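Long-range contact in processed glycerol phosphate lipoteichoic acid synthase 2 (Bacillus subtilis, PDB 2W8D), which belongs, by its sulfatase-type domain, to the alkaline phosphatase superfamily and carries a magnesium ion in its metal site: residues Q113-T125 with L318-M330. Sequence-based numbering, arbitrary orientation.
Sequences QSVPAILKSKNYT and LHLLGVDTKDYLM
I118 sets its CD1 methyl over the middle of the Y328 ring, 3.6 Å from the ring centroid and 12° off the normal, a CH-pi contact that shows how one branched side chain can serve two sets of partners. Its two branches divide the work. CG1, lying beside the backbone N (chi1 -66°), carries CD1 onto the ring face; CE of the selenomethionine M330 meets the same methyl away from the ring, 3.8 Å from I118 CD1. The other branch, CG2, rests against the phenol oxygen and the CG2 methyl of V323. One turn away, V115 and L318 meet tip to tip, V115 CG1 standing 3.8 Å from L318 CD1. L119 runs antiparallel alongside L318, its CD2 near L318 CD1, and lies roughly perpendicular to L321, with L119 CD1 3.9 Å from L321 CD1.

One polar link joins the apolar contacts. The K122 chain, bent at chi2 and chi3, hydrogen-bonds through NZ to the backbone O of L321 at 2.8 Å, the donor tilted 16° from the carbonyl plane. That carbonyl directly precedes G322, whose positive phi closes helix 313-320 in a Schellman motif, so the lysine grips the chain where the helix ends. Y124 OH touches L321 CD2 while hydrogen-bonding to the backbone O of K32.

Behind the first shell, the type I turn from T325 to Y328 places T325 CA in plane at the edge of the Y328 ring, and Y190 of strand 189-194 backs V115 and L119. Helix 115-118 and the turn after it are thereby joined to the C-terminal end of helix 313-320 and the loop that follows, mostly by apolar contacts, beside the mixed central sheet of the alkaline phosphatase-like sulfatase fold.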
loop_
_atom_site.group_PDB
_atom_site.type_symbol
_atom_site.label_atom_id
_atom_site.label_comp_id
_atom_site.label_asym_id
_atom_site.label_seq_id
_atom_site.Cartn_x
_atom_site.Cartn_y
_atom_site.Cartn_z
ATOM N N GLN A 113 11.631 12.011 5.991
ATOM C CA GLN A 113 12.477 11.050 6.685
ATOM C C GLN A 113 11.930 9.657 6.418
ATOM O O GLN A 113 11.464 8.961 7.311
ATOM C CB GLN A 113 12.614 11.418 8.165
ATOM C CG GLN A 113 13.119 12.857 8.285
ATOM C CD GLN A 113 13.093 13.448 9.676
ATOM O OE1 GLN A 113 12.258 13.096 10.482
ATOM N NE2 GLN A 113 14.003 14.395 9.944
ATOM N N SER A 114 11.986 9.272 5.151
ATOM C CA SER A 114 11.415 8.016 4.668
ATOM C C SER A 114 12.138 6.747 5.123
ATOM O O SER A 114 13.312 6.786 5.518
ATOM C CB SER A 114 11.441 8.018 3.146
ATOM O OG SER A 114 10.769 9.161 2.652
ATOM N N VAL A 115 11.432 5.631 5.001
ATOM C CA VAL A 115 11.984 4.298 5.172
ATOM C C VAL A 115 13.225 4.039 4.299
ATOM O O VAL A 115 14.271 3.705 4.828
ATOM C CB VAL A 115 10.899 3.235 4.931
ATOM C CG1 VAL A 115 11.439 1.864 5.229
ATOM C CG2 VAL A 115 9.691 3.546 5.835
ATOM N N PRO A 116 13.134 4.228 2.974
ATOM C CA PRO A 116 14.405 4.018 2.262
ATOM C C PRO A 116 15.553 4.852 2.806
ATOM O O PRO A 116 16.695 4.406 2.750
ATOM C CB PRO A 116 14.103 4.419 0.817
ATOM C CG PRO A 116 12.654 4.946 0.806
ATOM C CD PRO A 116 12.004 4.527 2.067
ATOM N N ALA A 117 15.263 6.029 3.351
ATOM C CA ALA A 117 16.316 6.891 3.907
ATOM C C ALA A 117 16.778 6.417 5.295
ATOM O O ALA A 117 17.982 6.429 5.591
ATOM C CB ALA A 117 15.885 8.339 3.938
ATOM N N ILE A 118 15.825 5.979 6.122
ATOM C CA ILE A 118 16.135 5.384 7.418
ATOM C C ILE A 118 17.098 4.202 7.229
ATOM O O ILE A 118 18.141 4.106 7.876
ATOM C CB ILE A 118 14.845 4.916 8.164
ATOM C CG1 ILE A 118 13.995 6.131 8.520
ATOM C CG2 ILE A 118 15.212 4.096 9.441
ATOM C CD1 ILE A 118 12.660 5.847 9.136
ATOM N N LEU A 119 16.735 3.332 6.300
ATOM C CA LEU A 119 17.490 2.142 6.004
ATOM C C LEU A 119 18.909 2.350 5.439
ATOM O O LEU A 119 19.664 1.389 5.361
ATOM C CB LEU A 119 16.646 1.227 5.121
ATOM C CG LEU A 119 15.482 0.640 5.925
ATOM C CD1 LEU A 119 14.593 -0.283 5.105
ATOM C CD2 LEU A 119 16.064 -0.089 7.160
ATOM N N LYS A 120 19.280 3.583 5.068
ATOM C CA LYS A 120 20.623 3.848 4.532
ATOM C C LYS A 120 21.698 3.551 5.552
ATOM O O LYS A 120 22.772 3.094 5.199
ATOM C CB LYS A 120 20.791 5.307 4.068
ATOM C CG LYS A 120 20.591 5.525 2.578
ATOM C CD LYS A 120 19.772 6.779 2.350
ATOM C CE LYS A 120 18.856 6.651 1.118
ATOM N NZ LYS A 120 19.578 6.522 -0.193
ATOM N N SER A 121 21.406 3.848 6.812
ATOM C CA SER A 121 22.345 3.647 7.912
ATOM C C SER A 121 22.549 2.152 8.198
ATOM O O SER A 121 23.507 1.767 8.891
ATOM C CB SER A 121 21.826 4.345 9.165
ATOM O OG SER A 121 20.527 3.871 9.478
ATOM N N LYS A 122 21.645 1.333 7.668
ATOM C CA LYS A 122 21.815 -0.113 7.600
ATOM C C LYS A 122 22.323 -0.596 6.215
ATOM O O LYS A 122 22.319 -1.793 5.948
ATOM C CB LYS A 122 20.512 -0.847 8.010
ATOM C CG LYS A 122 20.302 -1.017 9.545
ATOM C CD LYS A 122 19.859 -2.470 9.949
ATOM C CE LYS A 122 18.380 -2.795 9.568
ATOM N NZ LYS A 122 17.885 -4.239 9.755
ATOM N N ASN A 123 22.764 0.327 5.349
ATOM C CA ASN A 123 23.367 0.003 4.022
ATOM C C ASN A 123 22.420 -0.516 2.925
ATOM O O ASN A 123 22.851 -1.244 2.015
ATOM C CB ASN A 123 24.553 -0.964 4.174
ATOM C CG ASN A 123 25.593 -0.434 5.107
ATOM O OD1 ASN A 123 26.080 0.689 4.934
ATOM N ND2 ASN A 123 25.925 -1.213 6.126
ATOM N N TYR A 124 21.147 -0.135 2.995
ATOM C CA TYR A 124 20.182 -0.537 1.961
ATOM C C TYR A 124 20.314 0.332 0.716
ATOM O O TYR A 124 20.341 1.566 0.791
ATOM C CB TYR A 124 18.718 -0.529 2.485
ATOM C CG TYR A 124 18.353 -1.743 3.367
ATOM C CD1 TYR A 124 17.433 -2.706 2.939
ATOM C CD2 TYR A 124 18.919 -1.907 4.634
ATOM C CE1 TYR A 124 17.115 -3.793 3.759
ATOM C CE2 TYR A 124 18.608 -2.990 5.446
ATOM C CZ TYR A 124 17.724 -3.935 5.005
ATOM O OH TYR A 124 17.413 -4.989 5.840
ATOM N N THR A 125 20.395 -0.307 -0.438
ATOM C CA THR A 125 20.243 0.420 -1.672
ATOM C C THR A 125 18.742 0.398 -1.992
ATOM O O THR A 125 18.093 -0.617 -1.808
ATOM C CB THR A 125 21.095 -0.204 -2.786
ATOM O OG1 THR A 125 22.496 -0.160 -2.420
ATOM C CG2 THR A 125 20.912 0.577 -4.065
ATOM N N LEU A 318 9.455 -2.080 9.369
ATOM C CA LEU A 318 10.641 -1.630 10.075
ATOM C C LEU A 318 10.878 -2.481 11.320
ATOM O O LEU A 318 11.990 -2.933 11.559
ATOM C CB LEU A 318 10.518 -0.148 10.423
ATOM C CG LEU A 318 11.425 0.898 9.773
ATOM C CD1 LEU A 318 12.306 0.420 8.595
ATOM C CD2 LEU A 318 10.640 2.132 9.433
ATOM N N HIS A 319 9.809 -2.732 12.071
ATOM C CA HIS A 319 9.857 -3.586 13.250
ATOM C C HIS A 319 10.339 -4.982 12.923
ATOM O O HIS A 319 11.219 -5.485 13.611
ATOM C CB HIS A 319 8.525 -3.586 14.021
ATOM C CG HIS A 319 8.262 -2.290 14.729
ATOM N ND1 HIS A 319 7.080 -2.016 15.386
ATOM C CD2 HIS A 319 9.028 -1.175 14.855
ATOM C CE1 HIS A 319 7.132 -0.798 15.894
ATOM N NE2 HIS A 319 8.306 -0.268 15.589
ATOM N N LEU A 320 9.806 -5.572 11.854
ATOM C CA LEU A 320 10.268 -6.884 11.392
ATOM C C LEU A 320 11.789 -6.871 11.136
ATOM O O LEU A 320 12.478 -7.857 11.417
ATOM C CB LEU A 320 9.509 -7.342 10.143
ATOM C CG LEU A 320 8.131 -8.005 10.329
ATOM C CD1 LEU A 320 7.358 -8.042 9.016
ATOM C CD2 LEU A 320 8.239 -9.408 10.899
ATOM N N LEU A 321 12.305 -5.740 10.651
ATOM C CA LEU A 321 13.739 -5.608 10.347
ATOM C C LEU A 321 14.579 -5.244 11.560
ATOM O O LEU A 321 15.796 -5.066 11.463
ATOM C CB LEU A 321 13.954 -4.562 9.255
ATOM C CG LEU A 321 13.419 -4.816 7.850
ATOM C CD1 LEU A 321 13.513 -3.517 7.061
ATOM C CD2 LEU A 321 14.234 -5.900 7.173
ATOM N N GLY A 322 13.937 -5.125 12.710
ATOM C CA GLY A 322 14.676 -4.820 13.929
ATOM C C GLY A 322 14.969 -3.342 14.098
ATOM O O GLY A 322 15.824 -2.981 14.881
ATOM N N VAL A 323 14.257 -2.465 13.389
ATOM C CA VAL A 323 14.485 -1.042 13.634
ATOM C C VAL A 323 13.407 -0.329 14.426
ATOM O O VAL A 323 12.236 -0.364 14.100
ATOM C CB VAL A 323 15.119 -0.241 12.427
ATOM C CG1 VAL A 323 15.131 -1.044 11.151
ATOM C CG2 VAL A 323 14.523 1.158 12.257
ATOM N N ASP A 324 13.857 0.289 15.506
ATOM C CA ASP A 324 13.015 0.992 16.462
ATOM C C ASP A 324 12.476 2.314 15.905
ATOM O O ASP A 324 13.249 3.205 15.546
ATOM C CB ASP A 324 13.826 1.252 17.748
ATOM C CG ASP A 324 13.020 1.977 18.818
ATOM O OD1 ASP A 324 11.759 1.980 18.733
ATOM O OD2 ASP A 324 13.656 2.533 19.746
ATOM N N THR A 325 11.148 2.433 15.874
ATOM C CA THR A 325 10.466 3.568 15.259
ATOM C C THR A 325 9.963 4.622 16.246
ATOM O O THR A 325 9.316 5.589 15.836
ATOM C CB THR A 325 9.284 3.118 14.379
ATOM O OG1 THR A 325 8.380 2.322 15.150
ATOM C CG2 THR A 325 9.761 2.334 13.179
ATOM N N LYS A 326 10.257 4.442 17.531
ATOM C CA LYS A 326 9.844 5.394 18.570
ATOM C C LYS A 326 10.333 6.826 18.357
ATOM O O LYS A 326 9.686 7.770 18.807
ATOM C CB LYS A 326 10.264 4.911 19.973
ATOM C CG LYS A 326 9.514 5.624 21.118
ATOM C CD LYS A 326 9.587 4.884 22.465
ATOM C CE LYS A 326 8.431 5.288 23.402
ATOM N NZ LYS A 326 7.973 4.140 24.269
ATOM N N ASP A 327 11.476 6.990 17.701
ATOM C CA ASP A 327 12.019 8.334 17.514
ATOM C C ASP A 327 11.556 9.041 16.226
ATOM O O ASP A 327 11.896 10.198 15.998
ATOM C CB ASP A 327 13.544 8.343 17.643
ATOM C CG ASP A 327 14.064 9.623 18.298
ATOM O OD1 ASP A 327 13.235 10.473 18.700
ATOM O OD2 ASP A 327 15.298 9.791 18.422
ATOM N N TYR A 328 10.755 8.364 15.407
ATOM C CA TYR A 328 10.218 8.966 14.176
ATOM C C TYR A 328 8.804 9.475 14.312
ATOM O O TYR A 328 7.989 8.900 15.029
ATOM C CB TYR A 328 10.269 7.970 13.026
ATOM C CG TYR A 328 11.659 7.489 12.784
ATOM C CD1 TYR A 328 12.595 8.311 12.156
ATOM C CD2 TYR A 328 12.063 6.223 13.208
ATOM C CE1 TYR A 328 13.877 7.884 11.927
ATOM C CE2 TYR A 328 13.367 5.789 12.992
ATOM C CZ TYR A 328 14.265 6.635 12.350
ATOM O OH TYR A 328 15.560 6.228 12.126
ATOM N N LEU A 329 8.497 10.528 13.567
ATOM C CA LEU A 329 7.164 11.086 13.571
ATOM C C LEU A 329 6.350 10.419 12.469
ATOM O O LEU A 329 6.330 10.878 11.326
ATOM C CB LEU A 329 7.226 12.602 13.415
ATOM C CG LEU A 329 7.965 13.372 14.520
ATOM C CD1 LEU A 329 7.644 14.829 14.395
ATOM C CD2 LEU A 329 7.595 12.884 15.926
HETATM N N MSE A 330 5.702 9.317 12.843
HETATM C CA MSE A 330 4.951 8.466 11.955
HETATM C C MSE A 330 3.542 8.337 12.510
HETATM O O MSE A 330 3.357 8.190 13.707
HETATM C CB MSE A 330 5.609 7.098 11.858
HETATM C CG MSE A 330 6.849 7.084 10.979
HETATM SE SE MSE A 330 7.674 5.312 10.825
HETATM C CE MSE A 330 8.888 5.738 9.351
#